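Local coordinates for protein inositol 2-dehydrogenase/D-chiro-inositol 3-dehydrogenase (Lactobacillus casei, PDB 4MIY) that oxidises myo-inositol and D-chiro-inositol to their keto derivatives, using NAD as the hydride acceptor, at residues P148-A153 with E241-T246; A135-L140 with M181-D186; K85-D90 with D111-K116. All blocks are in the same frame, centred on the assembly; numbering follows the deposited sequence.

Interactions 1 and 2 belong to the C-terminal alpha/beta domain and touch each other: Pro-148 CB lies 3.8 Å from Leu-185 CD2. The helices of interaction 2 pack on the sheet to which interaction 1 belongs. Both contacts are buried. Interaction 1 rests on backbone hydrogen bonds between two strands. Interaction 2 joins two helices through leucines and a lysine laid over a tryptophan. Interaction 3 stands apart in the Rossmann domain, its centre about 39 Å from that of interaction 1 and about 30 Å from that of interaction 2. It is partly buried, and a salt bridge at its surface ties the turn at 86-89 to helix 103-113.

Interaction 1 (P148-A153 with E241-T246); sequences PLVVRA and EVIGET. With GOL (glycerol), chain S.
Ile-243 and Val-150 form a hydrogen-bonded antiparallel pair, with Ile-243 N giving to Val-150 O at 2.8 Å. A second such pair is Arg-152 with Glu-241, joined by Arg-152 N to Glu-241 O and Glu-241 N to Arg-152 O. Between the two, Val-151 faces Val-242 without hydrogen bonds. Ile-243 O takes a nearly straight bond from Leu-149 N (2.8 Å, 171° at the hydrogen) and a weak one from Val-150 N.

The apolar contacts lie on two faces. Pro-148 CB meets Val-242 CG1 at 3.9 Å on the face packed against helices 131-141 and 168-185. On the other face Val-150 CB touches Ile-243 CG1. The methyls of Leu-149 cross the Glu-245 chain at CG.

The polar ends of Arg-152 and Glu-241 meet through a glycerol, probably from the crystallisation liquor. Glu-241 CG, opposite the backbone N (chi1 179°), starts an extended chain that carries OE1 there. The glycerol O1 lies in the guanidinium plane, 3.0 Å from Arg-152 NH1, and gives a bond to Glu-241 OE1 at 2.6 Å. Arg-152 NH1 also bonds Ala-153 O of the second subunit, and NE bonds Gln-225. A leucine in place of Arg-152 would probably leave Ala-153 O of the second subunit and Gln-225 OE1 without this donor.

Leu-149 and Val-150 both opposite Ile-243 make a classic beta bulge, set in the mixed sheet of the C-terminal domain at a subunit interface.

Interaction 2 (A135-L140 with M181-D186); sequences ALKEKL and MHWLLD
The Trp-183 indole carries Lys-137 across one face. Lys-137 CD sits 3.4 Å above the ring plane, displaced toward the rim. Its nearest ring atom is CZ2, also at 3.4 Å. This is a CH-pi contact over the six-membered ring. The ammonium NZ lies above the five-membered ring, but at 5.2 Å from its centroid any cation-pi attraction is weak at most.

The lysine chain is extended as far as CE. CG stands opposite the backbone N across the CA-CB bond (chi1 173°), which sends the chain out from its own helix over the indole. A bend at the last torsion (chi4 33°) then turns NZ toward the end of helix 168-185. There it makes two weak hydrogen bonds, to Trp-183 O and to Leu-184 O. Its stronger polar partner is Asp-141, with which it forms a salt bridge. The helix ends in a Schellman motif, with Asp-186 as the C-prime residue at positive phi. The lysine thus brings a positive charge to the helix C-terminus, where it would probably interact favourably with the helix dipole, although Asp-141 offsets part of that charge.

Beside the indole the contact is apolar. Leu-184 CD1 reaches Lys-137 CB at 3.7 Å and Leu-136 CD2 at 4.0 Å. Leu-140 CD2 lies 4.2 Å from Leu-184 CD1. That methyl therefore touches leucines four residues apart on helix 131-141.

The two helix segments run at 38° to each other, with axes 10.2 Å apart. Both lie on the mixed sheet. Leu-136, Leu-140 and Leu-184 all touch Val-242 of strand 237-244, while Met-181 and Leu-185 rest on strand 148-156. At Leu-136 the helix also meets Pro-258 of the third subunit.

Interaction 3 (K85-D90 with D111-K116); sequences KALDTD and DKELTK
Lys-112 reaches Asp-88 because its side chain is extended throughout, starting with CG opposite the backbone N (chi1 -172°). Asp-88 starts away from the other segment, but its torsion (chi1 -71°) keeps the carboxylate beside its own backbone N and brings OD1 back to the lysine. The two side chains meet nearly perpendicular to each other. Lys-112 NZ meets OD1 at 2.7 Å, in a salt bridge. The ammonium comes from above the carboxylate plane, 51° out of it. Lys-112 NZ also bonds Leu-84 O, so the charge is gripped both by a side chain and by a main-chain carbonyl.

Beneath this bridge lies the apolar part. Leu-87 and the lysine chain run side by side but point opposite ways. Leu-87 CB is 3.9 Å from Lys-112 CD. Its CD2 meets Glu-113 CG at 4.1 Å, at the base of a side chain whose carboxylate bonds the backbone N of Val-120 and Ile-121.

Type I beta turns run from Ala-86 to Thr-89 and from Glu-113 to Lys-116. Thr-89 OG1 gives to Ala-86 O at 2.5 Å, and Thr-115 OG1 does the same to Lys-112 O.

The contact joins the C-terminal ends of helices 79-86 and 103-113 in the Rossmann domain. Leu-87 also packs on Ile-93 of strand 92-95, which follows helix 79-86 and lies within the parallel sheet.

Interaction 1 (P148-A153 with E241-T246)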
loop_
_atom_site.group_PDB
_atom_site.type_symbol
_atom_site.label_atom_id
_atom_site.label_comp_id
_atom_site.label_asym_id
_atom_site.label_seq_id
_atom_site.Cartn_x
_atom_site.Cartn_y
_atom_site.Cartn_z
ATOM N N PRO A 148 -23.920 -6.417 -3.362
ATOM C CA PRO A 148 -23.536 -5.274 -2.548
ATOM C C PRO A 148 -24.471 -5.021 -1.389
ATOM O O PRO A 148 -25.620 -4.805 -1.571
ATOM C CB PRO A 148 -23.565 -4.130 -3.532
ATOM C CG PRO A 148 -24.495 -4.566 -4.588
ATOM C CD PRO A 148 -24.332 -6.021 -4.713
ATOM N N LEU A 149 -23.921 -5.025 -0.199
ATOM C CA LEU A 149 -24.716 -4.977 0.999
ATOM C C LEU A 149 -24.661 -3.605 1.605
ATOM O O LEU A 149 -25.634 -3.091 2.040
ATOM C CB LEU A 149 -24.195 -5.999 1.991
ATOM C CG LEU A 149 -24.189 -7.433 1.509
ATOM C CD1 LEU A 149 -23.478 -8.309 2.491
ATOM C CD2 LEU A 149 -25.602 -7.903 1.245
ATOM N N VAL A 150 -23.461 -3.054 1.638
ATOM C CA VAL A 150 -23.174 -1.757 2.197
ATOM C C VAL A 150 -22.163 -1.048 1.299
ATOM O O VAL A 150 -21.347 -1.674 0.727
ATOM C CB VAL A 150 -22.617 -1.866 3.635
ATOM C CG1 VAL A 150 -22.248 -0.483 4.195
ATOM C CG2 VAL A 150 -23.609 -2.561 4.541
ATOM N N VAL A 151 -22.294 0.262 1.174
ATOM C CA VAL A 151 -21.319 1.097 0.512
ATOM C C VAL A 151 -20.862 2.178 1.489
ATOM O O VAL A 151 -21.663 2.820 2.110
ATOM C CB VAL A 151 -21.876 1.771 -0.750
ATOM C CG1 VAL A 151 -20.869 2.705 -1.380
ATOM C CG2 VAL A 151 -22.327 0.772 -1.755
ATOM N N ARG A 152 -19.561 2.322 1.640
ATOM C CA ARG A 152 -19.022 3.379 2.453
ATOM C C ARG A 152 -18.195 4.326 1.611
ATOM O O ARG A 152 -17.334 3.916 0.910
ATOM C CB ARG A 152 -18.191 2.826 3.574
ATOM C CG ARG A 152 -19.007 2.130 4.618
ATOM C CD ARG A 152 -18.200 1.597 5.733
ATOM N NE ARG A 152 -18.842 1.890 6.972
ATOM C CZ ARG A 152 -18.337 1.662 8.173
ATOM N NH1 ARG A 152 -17.163 1.105 8.322
ATOM N NH2 ARG A 152 -19.040 1.975 9.218
ATOM N N ALA A 153 -18.477 5.610 1.710
ATOM C CA ALA A 153 -17.834 6.578 0.882
ATOM C C ALA A 153 -17.475 7.832 1.655
ATOM O O ALA A 153 -18.051 8.109 2.665
ATOM C CB ALA A 153 -18.696 6.909 -0.292
ATOM N N GLU A 241 -15.909 2.347 -1.015
ATOM C CA GLU A 241 -15.780 0.972 -0.616
ATOM C C GLU A 241 -17.140 0.299 -0.755
ATOM O O GLU A 241 -18.107 0.791 -0.271
ATOM C CB GLU A 241 -15.314 0.910 0.837
ATOM C CG GLU A 241 -15.166 -0.430 1.400
ATOM C CD GLU A 241 -14.870 -0.410 2.897
ATOM O OE1 GLU A 241 -15.025 0.621 3.517
ATOM O OE2 GLU A 241 -14.473 -1.432 3.426
ATOM N N VAL A 242 -17.163 -0.830 -1.432
ATOM C CA VAL A 242 -18.343 -1.652 -1.546
ATOM C C VAL A 242 -18.144 -2.951 -0.783
ATOM O O VAL A 242 -17.220 -3.663 -1.011
ATOM C CB VAL A 242 -18.707 -1.942 -3.029
ATOM C CG1 VAL A 242 -19.979 -2.792 -3.116
ATOM C CG2 VAL A 242 -18.860 -0.696 -3.778
ATOM N N ILE A 243 -19.037 -3.204 0.158
ATOM C CA ILE A 243 -19.060 -4.419 0.927
ATOM C C ILE A 243 -20.006 -5.409 0.311
ATOM O O ILE A 243 -21.170 -5.181 0.292
ATOM C CB ILE A 243 -19.605 -4.148 2.325
ATOM C CG1 ILE A 243 -18.865 -2.991 2.974
ATOM C CG2 ILE A 243 -19.597 -5.394 3.148
ATOM C CD1 ILE A 243 -17.549 -3.246 3.160
ATOM N N GLY A 244 -19.475 -6.521 -0.136
ATOM C CA GLY A 244 -20.263 -7.557 -0.738
ATOM C C GLY A 244 -20.424 -8.755 0.157
ATOM O O GLY A 244 -19.810 -8.860 1.173
ATOM N N GLU A 245 -21.263 -9.670 -0.279
ATOM C CA GLU A 245 -21.502 -10.924 0.418
ATOM C C GLU A 245 -20.232 -11.738 0.613
ATOM O O GLU A 245 -20.066 -12.333 1.613
ATOM C CB GLU A 245 -22.571 -11.751 -0.344
ATOM C CG GLU A 245 -23.905 -11.116 -0.316
ATOM C CD GLU A 245 -24.907 -11.767 -1.198
ATOM O OE1 GLU A 245 -24.562 -12.149 -2.285
ATOM O OE2 GLU A 245 -26.058 -11.811 -0.766
ATOM N N THR A 246 -19.343 -11.708 -0.367
ATOM C CA THR A 246 -18.212 -12.596 -0.336
ATOM C C THR A 246 -16.866 -11.906 -0.426
ATOM O O THR A 246 -15.846 -12.548 -0.462
ATOM C CB THR A 246 -18.292 -13.644 -1.446
ATOM O OG1 THR A 246 -18.107 -13.020 -2.704
ATOM C CG2 THR A 246 -19.619 -14.376 -1.411
HETATM C C1 GOL S . -14.372 1.755 6.618
HETATM O O1 GOL S . -15.198 0.714 6.145
HETATM C C2 GOL S . -13.397 1.190 7.638
HETATM O O2 GOL S . -14.192 0.712 8.660
HETATM C C3 GOL S . -12.380 2.131 8.245
HETATM O O3 GOL S . -11.736 2.797 7.185
#

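Interaction 2 (A135-L140 with M181-D186)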
loop_
_atom_site.group_PDB
_atom_site.type_symbol
_atom_site.label_atom_id
_atom_site.label_comp_id
_atom_site.label_asym_id
_atom_site.label_seq_id
_atom_site.Cartn_x
_atom_site.Cartn_y
_atom_site.Cartn_z
ATOM N N ALA A 135 -13.794 1.531 -13.083
ATOM C CA ALA A 135 -13.188 0.218 -12.964
ATOM C C ALA A 135 -13.725 -0.555 -11.775
ATOM O O ALA A 135 -13.883 -1.730 -11.840
ATOM C CB ALA A 135 -11.689 0.317 -12.901
ATOM N N LEU A 136 -14.020 0.137 -10.708
ATOM C CA LEU A 136 -14.631 -0.513 -9.582
ATOM C C LEU A 136 -16.043 -1.021 -9.918
ATOM O O LEU A 136 -16.373 -2.109 -9.595
ATOM C CB LEU A 136 -14.609 0.403 -8.354
ATOM C CG LEU A 136 -15.076 -0.180 -7.024
ATOM C CD1 LEU A 136 -14.435 0.529 -5.914
ATOM C CD2 LEU A 136 -16.569 -0.121 -6.849
ATOM N N LYS A 137 -16.850 -0.182 -10.531
ATOM C CA LYS A 137 -18.188 -0.587 -10.960
ATOM C C LYS A 137 -18.142 -1.821 -11.839
ATOM O O LYS A 137 -18.874 -2.727 -11.657
ATOM C CB LYS A 137 -18.917 0.535 -11.676
ATOM C CG LYS A 137 -20.234 0.022 -12.257
ATOM C CD LYS A 137 -21.010 1.005 -12.962
ATOM C CE LYS A 137 -22.333 0.415 -13.516
ATOM N NZ LYS A 137 -22.974 -0.632 -12.725
ATOM N N GLU A 138 -17.247 -1.823 -12.803
ATOM C CA GLU A 138 -17.093 -2.968 -13.665
ATOM C C GLU A 138 -16.711 -4.227 -12.952
ATOM O O GLU A 138 -17.281 -5.236 -13.183
ATOM C CB GLU A 138 -16.129 -2.642 -14.802
ATOM C CG GLU A 138 -16.703 -1.611 -15.746
ATOM C CD GLU A 138 -15.757 -1.259 -16.871
ATOM O OE1 GLU A 138 -14.872 -2.077 -17.147
ATOM O OE2 GLU A 138 -15.901 -0.170 -17.457
ATOM N N LYS A 139 -15.771 -4.152 -12.026
ATOM C CA LYS A 139 -15.433 -5.290 -11.217
ATOM C C LYS A 139 -16.602 -5.781 -10.375
ATOM O O LYS A 139 -16.806 -6.940 -10.266
ATOM C CB LYS A 139 -14.223 -4.972 -10.339
ATOM C CG LYS A 139 -13.501 -6.135 -9.727
ATOM C CD LYS A 139 -12.862 -6.998 -10.745
ATOM C CE LYS A 139 -11.913 -7.952 -10.138
ATOM N NZ LYS A 139 -11.582 -9.025 -11.085
ATOM N N LEU A 140 -17.341 -4.872 -9.781
ATOM C CA LEU A 140 -18.501 -5.217 -8.994
ATOM C C LEU A 140 -19.519 -6.001 -9.837
ATOM O O LEU A 140 -20.022 -6.993 -9.424
ATOM C CB LEU A 140 -19.136 -3.953 -8.450
ATOM C CG LEU A 140 -20.453 -4.127 -7.708
ATOM C CD1 LEU A 140 -20.237 -4.959 -6.492
ATOM C CD2 LEU A 140 -21.050 -2.799 -7.359
ATOM N N MET A 181 -24.187 6.652 -6.836
ATOM C CA MET A 181 -24.526 5.407 -6.192
ATOM C C MET A 181 -25.602 4.548 -6.855
ATOM O O MET A 181 -25.495 3.376 -6.896
ATOM C CB MET A 181 -24.861 5.620 -4.718
ATOM C CG MET A 181 -23.761 6.286 -3.903
ATOM S SD MET A 181 -22.211 5.371 -3.972
ATOM C CE MET A 181 -21.171 6.529 -3.093
ATOM N N HIS A 182 -26.652 5.183 -7.328
ATOM C CA HIS A 182 -27.684 4.454 -8.001
ATOM C C HIS A 182 -27.199 3.843 -9.313
ATOM O O HIS A 182 -27.571 2.756 -9.634
ATOM C CB HIS A 182 -28.988 5.268 -8.123
ATOM C CG HIS A 182 -28.953 6.385 -9.111
ATOM N ND1 HIS A 182 -29.242 6.216 -10.440
ATOM C CD2 HIS A 182 -28.741 7.706 -8.944
ATOM C CE1 HIS A 182 -29.131 7.369 -11.055
ATOM N NE2 HIS A 182 -28.840 8.294 -10.171
ATOM N N TRP A 183 -26.311 4.541 -9.999
ATOM C CA TRP A 183 -25.644 4.007 -11.175
ATOM C C TRP A 183 -24.703 2.864 -10.839
ATOM O O TRP A 183 -24.735 1.878 -11.452
ATOM C CB TRP A 183 -24.877 5.118 -11.866
ATOM C CG TRP A 183 -23.826 4.717 -12.859
ATOM C CD1 TRP A 183 -24.023 4.358 -14.137
ATOM C CD2 TRP A 183 -22.407 4.696 -12.660
ATOM N NE1 TRP A 183 -22.831 4.086 -14.744
ATOM C CE2 TRP A 183 -21.824 4.310 -13.854
ATOM C CE3 TRP A 183 -21.575 4.987 -11.584
ATOM C CZ2 TRP A 183 -20.471 4.181 -13.990
ATOM C CZ3 TRP A 183 -20.242 4.838 -11.738
ATOM C CH2 TRP A 183 -19.714 4.459 -12.917
ATOM N N LEU A 184 -23.887 3.055 -9.815
ATOM C CA LEU A 184 -22.971 2.033 -9.359
ATOM C C LEU A 184 -23.641 0.722 -9.081
ATOM O O LEU A 184 -23.179 -0.302 -9.451
ATOM C CB LEU A 184 -22.286 2.495 -8.073
ATOM C CG LEU A 184 -21.322 1.509 -7.381
ATOM C CD1 LEU A 184 -20.091 1.229 -8.188
ATOM C CD2 LEU A 184 -20.928 1.998 -6.050
ATOM N N LEU A 185 -24.742 0.814 -8.355
ATOM C CA LEU A 185 -25.467 -0.312 -7.840
ATOM C C LEU A 185 -26.601 -0.796 -8.738
ATOM O O LEU A 185 -27.157 -1.800 -8.458
ATOM C CB LEU A 185 -26.080 0.062 -6.505
ATOM C CG LEU A 185 -25.129 0.461 -5.382
ATOM C CD1 LEU A 185 -25.878 1.081 -4.250
ATOM C CD2 LEU A 185 -24.395 -0.748 -4.924
ATOM N N ASP A 186 -26.893 -0.063 -9.789
ATOM C CA ASP A 186 -28.059 -0.333 -10.635
ATOM C C ASP A 186 -29.328 -0.545 -9.800
ATOM O O ASP A 186 -29.999 -1.516 -9.930
ATOM C CB ASP A 186 -27.789 -1.510 -11.553
ATOM C CG ASP A 186 -28.818 -1.630 -12.634
ATOM O OD1 ASP A 186 -29.529 -0.645 -12.854
ATOM O OD2 ASP A 186 -28.929 -2.702 -13.217
#

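Interaction 3 (K85-D90 with D111-K116)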
loop_
_atom_site.group_PDB
_atom_site.type_symbol
_atom_site.label_atom_id
_atom_site.label_comp_id
_atom_site.label_asym_id
_atom_site.label_seq_id
_atom_site.Cartn_x
_atom_site.Cartn_y
_atom_site.Cartn_z
ATOM N N LYS A 85 -35.739 26.177 -23.252
ATOM C CA LYS A 85 -35.648 26.867 -24.520
ATOM C C LYS A 85 -34.914 26.110 -25.594
ATOM O O LYS A 85 -35.244 26.166 -26.740
ATOM C CB LYS A 85 -34.960 28.177 -24.353
ATOM C CG LYS A 85 -35.813 29.264 -23.799
ATOM C CD LYS A 85 -34.938 30.244 -23.217
ATOM C CE LYS A 85 -35.602 31.522 -23.065
ATOM N NZ LYS A 85 -35.674 31.654 -21.636
ATOM N N ALA A 86 -33.903 25.362 -25.214
ATOM C CA ALA A 86 -33.117 24.628 -26.180
ATOM C C ALA A 86 -33.890 23.429 -26.683
ATOM O O ALA A 86 -33.675 22.964 -27.778
ATOM C CB ALA A 86 -31.779 24.216 -25.551
ATOM N N LEU A 87 -34.818 22.948 -25.877
ATOM C CA LEU A 87 -35.662 21.855 -26.282
ATOM C C LEU A 87 -36.718 22.220 -27.336
ATOM O O LEU A 87 -37.346 21.352 -27.858
ATOM C CB LEU A 87 -36.323 21.225 -25.092
ATOM C CG LEU A 87 -35.417 20.431 -24.179
ATOM C CD1 LEU A 87 -36.061 20.236 -22.856
ATOM C CD2 LEU A 87 -35.156 19.113 -24.821
ATOM N N ASP A 88 -36.895 23.499 -27.575
ATOM C CA ASP A 88 -37.688 23.970 -28.700
ATOM C C ASP A 88 -36.889 23.948 -29.997
ATOM O O ASP A 88 -37.449 24.153 -31.034
ATOM C CB ASP A 88 -38.160 25.394 -28.468
ATOM C CG ASP A 88 -39.211 25.503 -27.404
ATOM O OD1 ASP A 88 -39.966 24.552 -27.168
ATOM O OD2 ASP A 88 -39.255 26.560 -26.813
ATOM N N THR A 89 -35.575 23.749 -29.921
ATOM C CA THR A 89 -34.745 23.498 -31.078
ATOM C C THR A 89 -34.441 22.022 -31.201
ATOM O O THR A 89 -34.925 21.230 -30.442
ATOM C CB THR A 89 -33.427 24.160 -30.974
ATOM O OG1 THR A 89 -32.630 23.482 -30.001
ATOM C CG2 THR A 89 -33.571 25.570 -30.576
ATOM N N ASP A 90 -33.639 21.680 -32.187
ATOM C CA ASP A 90 -33.253 20.312 -32.431
ATOM C C ASP A 90 -31.835 20.041 -31.907
ATOM O O ASP A 90 -31.277 19.011 -32.132
ATOM C CB ASP A 90 -33.354 19.976 -33.936
ATOM C CG ASP A 90 -34.688 19.350 -34.294
ATOM O OD1 ASP A 90 -35.345 18.838 -33.397
ATOM O OD2 ASP A 90 -35.091 19.338 -35.461
ATOM N N ASP A 111 -40.459 15.906 -18.955
ATOM C CA ASP A 111 -41.724 15.730 -19.616
ATOM C C ASP A 111 -41.634 16.265 -21.015
ATOM O O ASP A 111 -42.172 15.701 -21.924
ATOM C CB ASP A 111 -42.823 16.464 -18.865
ATOM C CG ASP A 111 -43.252 15.755 -17.603
ATOM O OD1 ASP A 111 -43.044 14.538 -17.482
ATOM O OD2 ASP A 111 -43.849 16.434 -16.752
ATOM N N LYS A 112 -40.952 17.361 -21.171
ATOM C CA LYS A 112 -40.775 17.941 -22.463
ATOM C C LYS A 112 -39.839 17.179 -23.384
ATOM O O LYS A 112 -40.119 16.975 -24.531
ATOM C CB LYS A 112 -40.264 19.328 -22.319
ATOM C CG LYS A 112 -40.252 19.995 -23.593
ATOM C CD LYS A 112 -39.896 21.367 -23.459
ATOM C CE LYS A 112 -40.447 22.147 -24.578
ATOM N NZ LYS A 112 -39.898 23.495 -24.671
ATOM N N GLU A 113 -38.708 16.753 -22.846
ATOM C CA GLU A 113 -37.819 15.963 -23.653
ATOM C C GLU A 113 -38.504 14.687 -24.111
ATOM O O GLU A 113 -38.270 14.233 -25.201
ATOM C CB GLU A 113 -36.479 15.680 -22.941
ATOM C CG GLU A 113 -35.434 15.162 -23.885
ATOM C CD GLU A 113 -34.103 14.777 -23.259
ATOM O OE1 GLU A 113 -34.096 14.309 -22.112
ATOM O OE2 GLU A 113 -33.116 14.938 -23.945
ATOM N N LEU A 114 -39.381 14.143 -23.274
ATOM C CA LEU A 114 -40.128 12.930 -23.569
ATOM C C LEU A 114 -41.113 13.079 -24.741
ATOM O O LEU A 114 -41.537 12.099 -25.280
ATOM C CB LEU A 114 -40.900 12.432 -22.347
ATOM C CG LEU A 114 -40.095 11.563 -21.417
ATOM C CD2 LEU A 114 -39.845 10.348 -22.073
ATOM N N THR A 115 -41.414 14.316 -25.090
ATOM C CA THR A 115 -42.176 14.646 -26.272
ATOM C C THR A 115 -41.353 14.659 -27.558
ATOM O O THR A 115 -41.898 14.798 -28.635
ATOM C CB THR A 115 -42.852 15.995 -26.160
ATOM O OG1 THR A 115 -41.924 17.068 -26.280
ATOM C CG2 THR A 115 -43.622 16.106 -24.905
ATOM N N LYS A 116 -40.040 14.531 -27.444
ATOM C CA LYS A 116 -39.178 14.620 -28.597
ATOM C C LYS A 116 -38.972 13.275 -29.207
ATOM O O LYS A 116 -39.278 12.285 -28.604
ATOM C CB LYS A 116 -37.804 15.177 -28.209
ATOM C CG LYS A 116 -37.752 16.590 -27.760
ATOM C CD LYS A 116 -38.892 17.404 -28.251
ATOM C CE LYS A 116 -38.383 18.613 -28.961
ATOM N NZ LYS A 116 -39.050 19.830 -28.451
#